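Local coordinates for protein thiamine-monophosphate kinase (Stenotrophomonas maltophilia, PDB 6XEP) that probably catalyses the ATP-dependent phosphorylation of thiamine monophosphate to thiamine diphosphate, the active form of vitamin B1, at residues Gly166-Ala171 with Asp248-Ser253; Leu202-Arg207 with Asp274-Cys279. All blocks are in the same frame, centred on the assembly; numbering follows the deposited sequence.

Contact 1: Gly166-Ala171 with Asp248-Ser253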
loop_
_atom_site.group_PDB
_atom_site.type_symbol
_atom_site.label_atom_id
_atom_site.label_comp_id
_atom_site.label_asym_id
_atom_site.label_seq_id
_atom_site.Cartn_x
_atom_site.Cartn_y
_atom_site.Cartn_z
ATOM N N GLY A 166 -18.667 14.885 -15.759
ATOM C CA GLY A 166 -19.705 13.902 -15.474
ATOM C C GLY A 166 -20.936 14.498 -14.815
ATOM O O GLY A 166 -21.484 15.529 -15.240
ATOM N N THR A 167 -21.408 13.806 -13.783
ATOM C CA THR A 167 -22.581 14.210 -13.018
ATOM C C THR A 167 -22.228 14.123 -11.545
ATOM O O THR A 167 -21.315 13.398 -11.155
ATOM C CB THR A 167 -23.810 13.321 -13.304
ATOM O OG1 THR A 167 -23.474 11.946 -13.050
ATOM C CG2 THR A 167 -24.262 13.480 -14.763
ATOM N N LEU A 168 -22.964 14.867 -10.721
ATOM C CA LEU A 168 -22.682 14.923 -9.296
ATOM C C LEU A 168 -23.867 14.402 -8.504
ATOM O O LEU A 168 -25.015 14.785 -8.772
ATOM C CB LEU A 168 -22.378 16.365 -8.850
ATOM C CG LEU A 168 -21.073 16.951 -9.390
ATOM C CD1 LEU A 168 -20.948 18.419 -8.928
ATOM C CD2 LEU A 168 -19.881 16.140 -8.915
ATOM N N GLY A 169 -23.575 13.561 -7.503
ATOM C CA GLY A 169 -24.573 13.158 -6.530
ATOM C C GLY A 169 -25.193 11.794 -6.758
ATOM O O GLY A 169 -25.986 11.346 -5.920
ATOM N N ASP A 170 -24.860 11.129 -7.864
ATOM C CA ASP A 170 -25.477 9.839 -8.168
ATOM C C ASP A 170 -25.185 8.808 -7.081
ATOM O O ASP A 170 -26.085 8.087 -6.621
ATOM C CB ASP A 170 -24.954 9.324 -9.494
ATOM C CG ASP A 170 -25.451 10.118 -10.677
ATOM O OD1 ASP A 170 -26.511 10.787 -10.584
ATOM O OD2 ASP A 170 -24.782 10.033 -11.722
ATOM N N ALA A 171 -23.915 8.675 -6.707
ATOM C CA ALA A 171 -23.568 7.691 -5.688
ATOM C C ALA A 171 -24.300 7.979 -4.383
ATOM O O ALA A 171 -24.847 7.067 -3.752
ATOM C CB ALA A 171 -22.046 7.672 -5.484
ATOM N N ASP A 248 -27.847 25.963 -9.537
ATOM C CA ASP A 248 -28.740 25.601 -10.633
ATOM C C ASP A 248 -27.984 24.990 -11.810
ATOM O O ASP A 248 -28.594 24.285 -12.616
ATOM C CB ASP A 248 -29.528 26.813 -11.135
ATOM C CG ASP A 248 -30.572 27.325 -10.136
ATOM O OD1 ASP A 248 -30.985 26.580 -9.229
ATOM O OD2 ASP A 248 -30.984 28.496 -10.278
ATOM N N SER A 249 -26.677 25.244 -11.924
ATOM C CA SER A 249 -25.859 24.795 -13.047
ATOM C C SER A 249 -25.254 23.417 -12.847
ATOM O O SER A 249 -24.626 22.887 -13.775
ATOM C CB SER A 249 -24.707 25.765 -13.294
ATOM O OG SER A 249 -25.215 27.059 -13.603
ATOM N N LEU A 250 -25.380 22.849 -11.665
ATOM C CA LEU A 250 -24.713 21.590 -11.391
ATOM C C LEU A 250 -25.242 20.500 -12.328
ATOM O O LEU A 250 -26.446 20.456 -12.607
ATOM C CB LEU A 250 -24.947 21.189 -9.936
ATOM C CG LEU A 250 -24.343 22.095 -8.859
ATOM C CD1 LEU A 250 -24.687 21.543 -7.481
ATOM C CD2 LEU A 250 -22.840 22.211 -9.047
ATOM N N PRO A 251 -24.369 19.609 -12.844
ATOM C CA PRO A 251 -24.826 18.513 -13.708
ATOM C C PRO A 251 -25.479 17.410 -12.887
ATOM O O PRO A 251 -24.816 16.695 -12.135
ATOM C CB PRO A 251 -23.524 18.034 -14.375
ATOM C CG PRO A 251 -22.473 18.344 -13.367
ATOM C CD PRO A 251 -22.900 19.673 -12.786
ATOM N N ILE A 252 -26.784 17.259 -13.051
ATOM C CA ILE A 252 -27.548 16.280 -12.293
ATOM C C ILE A 252 -28.109 15.269 -13.281
ATOM O O ILE A 252 -28.749 15.646 -14.276
ATOM C CB ILE A 252 -28.640 16.967 -11.446
ATOM C CG1 ILE A 252 -27.959 17.755 -10.320
ATOM C CG2 ILE A 252 -29.605 15.947 -10.858
ATOM C CD1 ILE A 252 -28.854 18.661 -9.528
ATOM N N SER A 253 -27.850 13.988 -13.021
ATOM C CA SER A 253 -28.231 12.957 -13.971
ATOM C C SER A 253 -29.747 12.818 -14.054
ATOM O O SER A 253 -30.493 13.234 -13.160
ATOM C CB SER A 253 -27.610 11.615 -13.591
ATOM O OG SER A 253 -28.237 11.078 -12.442
HETATM O O HOH W 1 -26.311 13.345 -10.965
#

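Contact 2: Leu202-Arg207 with Asp274-Cys279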
loop_
_atom_site.group_PDB
_atom_site.type_symbol
_atom_site.label_atom_id
_atom_site.label_comp_id
_atom_site.label_asym_id
_atom_site.label_seq_id
_atom_site.Cartn_x
_atom_site.Cartn_y
_atom_site.Cartn_z
ATOM N N LEU A 202 -21.514 1.808 -7.039
ATOM C CA LEU A 202 -20.701 0.593 -6.994
ATOM C C LEU A 202 -19.479 0.687 -7.896
ATOM O O LEU A 202 -18.409 0.177 -7.545
ATOM C CB LEU A 202 -21.539 -0.622 -7.403
ATOM C CG LEU A 202 -22.727 -0.928 -6.497
ATOM C CD1 LEU A 202 -23.419 -2.163 -7.055
ATOM C CD2 LEU A 202 -22.260 -1.156 -5.067
ATOM N N ARG A 203 -19.611 1.316 -9.060
ATOM C CA ARG A 203 -18.548 1.313 -10.065
ATOM C C ARG A 203 -18.328 2.725 -10.588
ATOM O O ARG A 203 -18.613 3.005 -11.763
ATOM C CB ARG A 203 -18.889 0.384 -11.228
ATOM C CG ARG A 203 -18.925 -1.088 -10.908
ATOM C CD ARG A 203 -19.195 -1.886 -12.215
ATOM N NE ARG A 203 -19.857 -3.124 -11.857
ATOM C CZ ARG A 203 -20.695 -3.780 -12.630
ATOM N NH1 ARG A 203 -20.977 -3.333 -13.849
ATOM N NH2 ARG A 203 -21.237 -4.904 -12.185
ATOM N N PRO A 204 -17.808 3.623 -9.763
ATOM C CA PRO A 204 -17.516 4.983 -10.249
ATOM C C PRO A 204 -16.471 4.933 -11.358
ATOM O O PRO A 204 -15.635 4.031 -11.402
ATOM C CB PRO A 204 -16.985 5.696 -8.998
ATOM C CG PRO A 204 -16.381 4.604 -8.166
ATOM C CD PRO A 204 -17.335 3.426 -8.380
ATOM N N THR A 205 -16.506 5.934 -12.256
ATOM C CA THR A 205 -15.577 5.955 -13.387
ATOM C C THR A 205 -14.463 6.974 -13.146
ATOM O O THR A 205 -14.731 8.192 -13.201
ATOM C CB THR A 205 -16.323 6.281 -14.683
ATOM O OG1 THR A 205 -17.398 5.342 -14.862
ATOM C CG2 THR A 205 -15.372 6.167 -15.876
ATOM N N PRO A 206 -13.218 6.557 -12.902
ATOM C CA PRO A 206 -12.151 7.546 -12.695
ATOM C C PRO A 206 -11.821 8.234 -14.006
ATOM O O PRO A 206 -11.703 7.579 -15.036
ATOM C CB PRO A 206 -10.977 6.709 -12.182
ATOM C CG PRO A 206 -11.179 5.331 -12.832
ATOM C CD PRO A 206 -12.709 5.165 -12.846
ATOM N N ARG A 207 -11.690 9.562 -13.970
ATOM C CA ARG A 207 -11.553 10.313 -15.215
ATOM C C ARG A 207 -10.077 10.503 -15.570
ATOM O O ARG A 207 -9.565 11.622 -15.678
ATOM C CB ARG A 207 -12.289 11.646 -15.114
ATOM C CG ARG A 207 -13.732 11.507 -14.637
ATOM C CD ARG A 207 -14.577 10.657 -15.602
ATOM N NE ARG A 207 -15.982 10.760 -15.225
ATOM C CZ ARG A 207 -16.961 10.063 -15.779
ATOM N NH1 ARG A 207 -16.684 9.194 -16.762
ATOM N NH2 ARG A 207 -18.209 10.234 -15.337
ATOM N N ASP A 274 -18.387 10.223 -2.854
ATOM C CA ASP A 274 -17.985 9.162 -3.792
ATOM C C ASP A 274 -18.359 9.431 -5.247
ATOM O O ASP A 274 -18.589 8.490 -6.010
ATOM C CB ASP A 274 -18.558 7.813 -3.365
ATOM C CG ASP A 274 -17.867 7.260 -2.141
ATOM O OD1 ASP A 274 -17.087 7.996 -1.497
ATOM O OD2 ASP A 274 -18.108 6.080 -1.827
ATOM N N ASP A 275 -18.391 10.691 -5.687
ATOM C CA ASP A 275 -18.629 10.916 -7.118
ATOM C C ASP A 275 -17.456 10.428 -7.956
ATOM O O ASP A 275 -17.652 9.811 -9.016
ATOM C CB ASP A 275 -18.853 12.391 -7.401
ATOM C CG ASP A 275 -20.114 12.931 -6.767
ATOM O OD1 ASP A 275 -21.210 12.392 -7.049
ATOM O OD2 ASP A 275 -20.004 13.925 -6.021
ATOM N N TYR A 276 -16.236 10.692 -7.483
ATOM C CA TYR A 276 -14.997 10.439 -8.221
ATOM C C TYR A 276 -15.047 11.100 -9.601
ATOM O O TYR A 276 -14.637 10.536 -10.615
ATOM C CB TYR A 276 -14.684 8.925 -8.269
ATOM C CG TYR A 276 -14.454 8.456 -6.845
ATOM C CD1 TYR A 276 -13.327 8.870 -6.155
ATOM C CD2 TYR A 276 -15.401 7.682 -6.160
ATOM C CE1 TYR A 276 -13.102 8.489 -4.831
ATOM C CE2 TYR A 276 -15.184 7.294 -4.829
ATOM C CZ TYR A 276 -14.033 7.706 -4.175
ATOM O OH TYR A 276 -13.784 7.366 -2.857
ATOM N N GLU A 277 -15.531 12.340 -9.617
ATOM C CA GLU A 277 -15.440 13.239 -10.758
ATOM C C GLU A 277 -14.267 14.185 -10.540
ATOM O O GLU A 277 -13.665 14.200 -9.473
ATOM C CB GLU A 277 -16.756 14.009 -10.934
ATOM C CG GLU A 277 -17.930 13.087 -11.257
ATOM C CD GLU A 277 -17.871 12.488 -12.677
ATOM O OE1 GLU A 277 -16.902 12.742 -13.439
ATOM O OE2 GLU A 277 -18.823 11.762 -13.048
ATOM N N LEU A 278 -13.915 14.956 -11.570
ATOM C CA LEU A 278 -12.841 15.941 -11.456
ATOM C C LEU A 278 -13.437 17.340 -11.503
ATOM O O LEU A 278 -14.234 17.640 -12.393
ATOM C CB LEU A 278 -11.818 15.796 -12.588
ATOM C CG LEU A 278 -10.873 14.605 -12.558
ATOM C CD1 LEU A 278 -9.810 14.767 -13.667
ATOM C CD2 LEU A 278 -10.209 14.504 -11.196
ATOM N N CYS A 279 -13.048 18.190 -10.560
ATOM C CA CYS A 279 -13.426 19.604 -10.568
ATOM C C CYS A 279 -12.176 20.410 -10.859
ATOM O O CYS A 279 -11.122 20.162 -10.254
ATOM C CB CYS A 279 -14.045 20.012 -9.225
ATOM S SG CYS A 279 -14.438 21.761 -9.094
HETATM O O HOH W 2 -17.051 8.835 -11.674
HETATM O O HOH W 3 -12.091 10.824 -11.496
#

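Contact 1: Gly166-Ala171 with Asp248-Ser253
Gly166 meets Pro251 through its backbone: the carbonyl O lies 3.3 Å from Pro251 CB, with CG just beyond. The backbones are nearest at Thr167 and Pro251, where Thr167 CA sits 3.5 Å from Pro251 O in a CA-H...O contact. The threonine side chain splits its work. CG2 packs against Ser253 CB at 4.0 Å, while OG1, set between backbone N and carbonyl carbon (chi1 56°), turns along its own chain and donates to Asp170 OD2, which it meets from above the carboxylate plane. Leu168 supplies the one direct backbone bond, N to Pro251 O at 3.0 Å and nearly straight (163°). Its side chain reaches on past Pro251 CG, and CD1 touches Leu250 CD2 at 4.2 Å. Gly169 takes the N-cap position of helix 170-179. Asp170, in the first turn, then receives Ser253 OG on the syn side of OD1, tilted out of the carboxylate plane, a short bond of 2.6 Å. A water ties the same corner together, giving its protons to Leu168 O and Asp170 OD1 and accepting from Ser253 N. Ser253 in turn caps helix 254-259 through Leu256 N, so the bond between Asp170 and Ser253 couples the starts of two helices. Arg200 of helix 192-202 forms a salt bridge with Asp170 OD2, which probably favours the charged carboxylate. The contact thus joins the turn between strand 161-165 and helix 170-179 to the loop leading into helix 254-259, with Leu250 and Pro251 resting on strand 301-308 and Leu250 and Ile252 on helix 262-271.

Contact 2: Leu202-Arg207 with Asp274-Cys279
Arg207 takes hold of Glu277 side-on, NE giving its proton to OE1 and NH2 to OE2, each bond 2.8 Å and close to straight at 168°. Both oxygens are met on their syn sides, with NE the more tilted from the carboxylate plane, and lie almost in the guanidinium plane, although the two flat groups are turned 28° apart. Both chains bend at chi2 (-61° in Arg207), and the bends bring the charged ends together. Thr205 CB lies over one face of the guanidinium, near its rim. Further back, Arg207 CB packs on Leu278 CG at 4.2 Å. At the other end Pro204 and Tyr276 lie side by side and point the same way, with the proline CG 3.8 Å from Tyr276 CD2. A water accepts from Arg207 N and donates to Tyr276 O, bridging the backbones where Tyr276 and Glu277 form a G1 beta bulge opposite Val224. This fastens the loop between helices 192-202 and 208-214 to the start of strand 277-282, partner of strand 220-224. Glu277 also accepts from Ser165 OG and forms a salt bridge with Arg200. Two arginines and a hydroxyl around this buried carboxylate would be expected to stabilise its negative charge and fix its rotation.

How the contacts relate
Contacts 1 and 2 lie side by side in the C-terminal PurM-like half of the chain, their centres about 11 Å apart, and their segments alternate in sequence. They meet directly: Asp275 OD1 lies 2.7 Å from Gly169 N, a probable hydrogen bond at the start of helix 170-179, and Ala171 CB packs 3.6 Å from Asp274 O. Arg200 serves both, pairing with Asp170 in contact 1 and Glu277 in contact 2. Contact 2 is nearer the predicted active site. It holds Asp274, predicted to bind the substrate, and the Tyr276 side chain is about 3 Å from that of Ser225, predicted to bind ATP. In contact 1, Asp170 stands about 9 Å from Asp274, side chain to side chain.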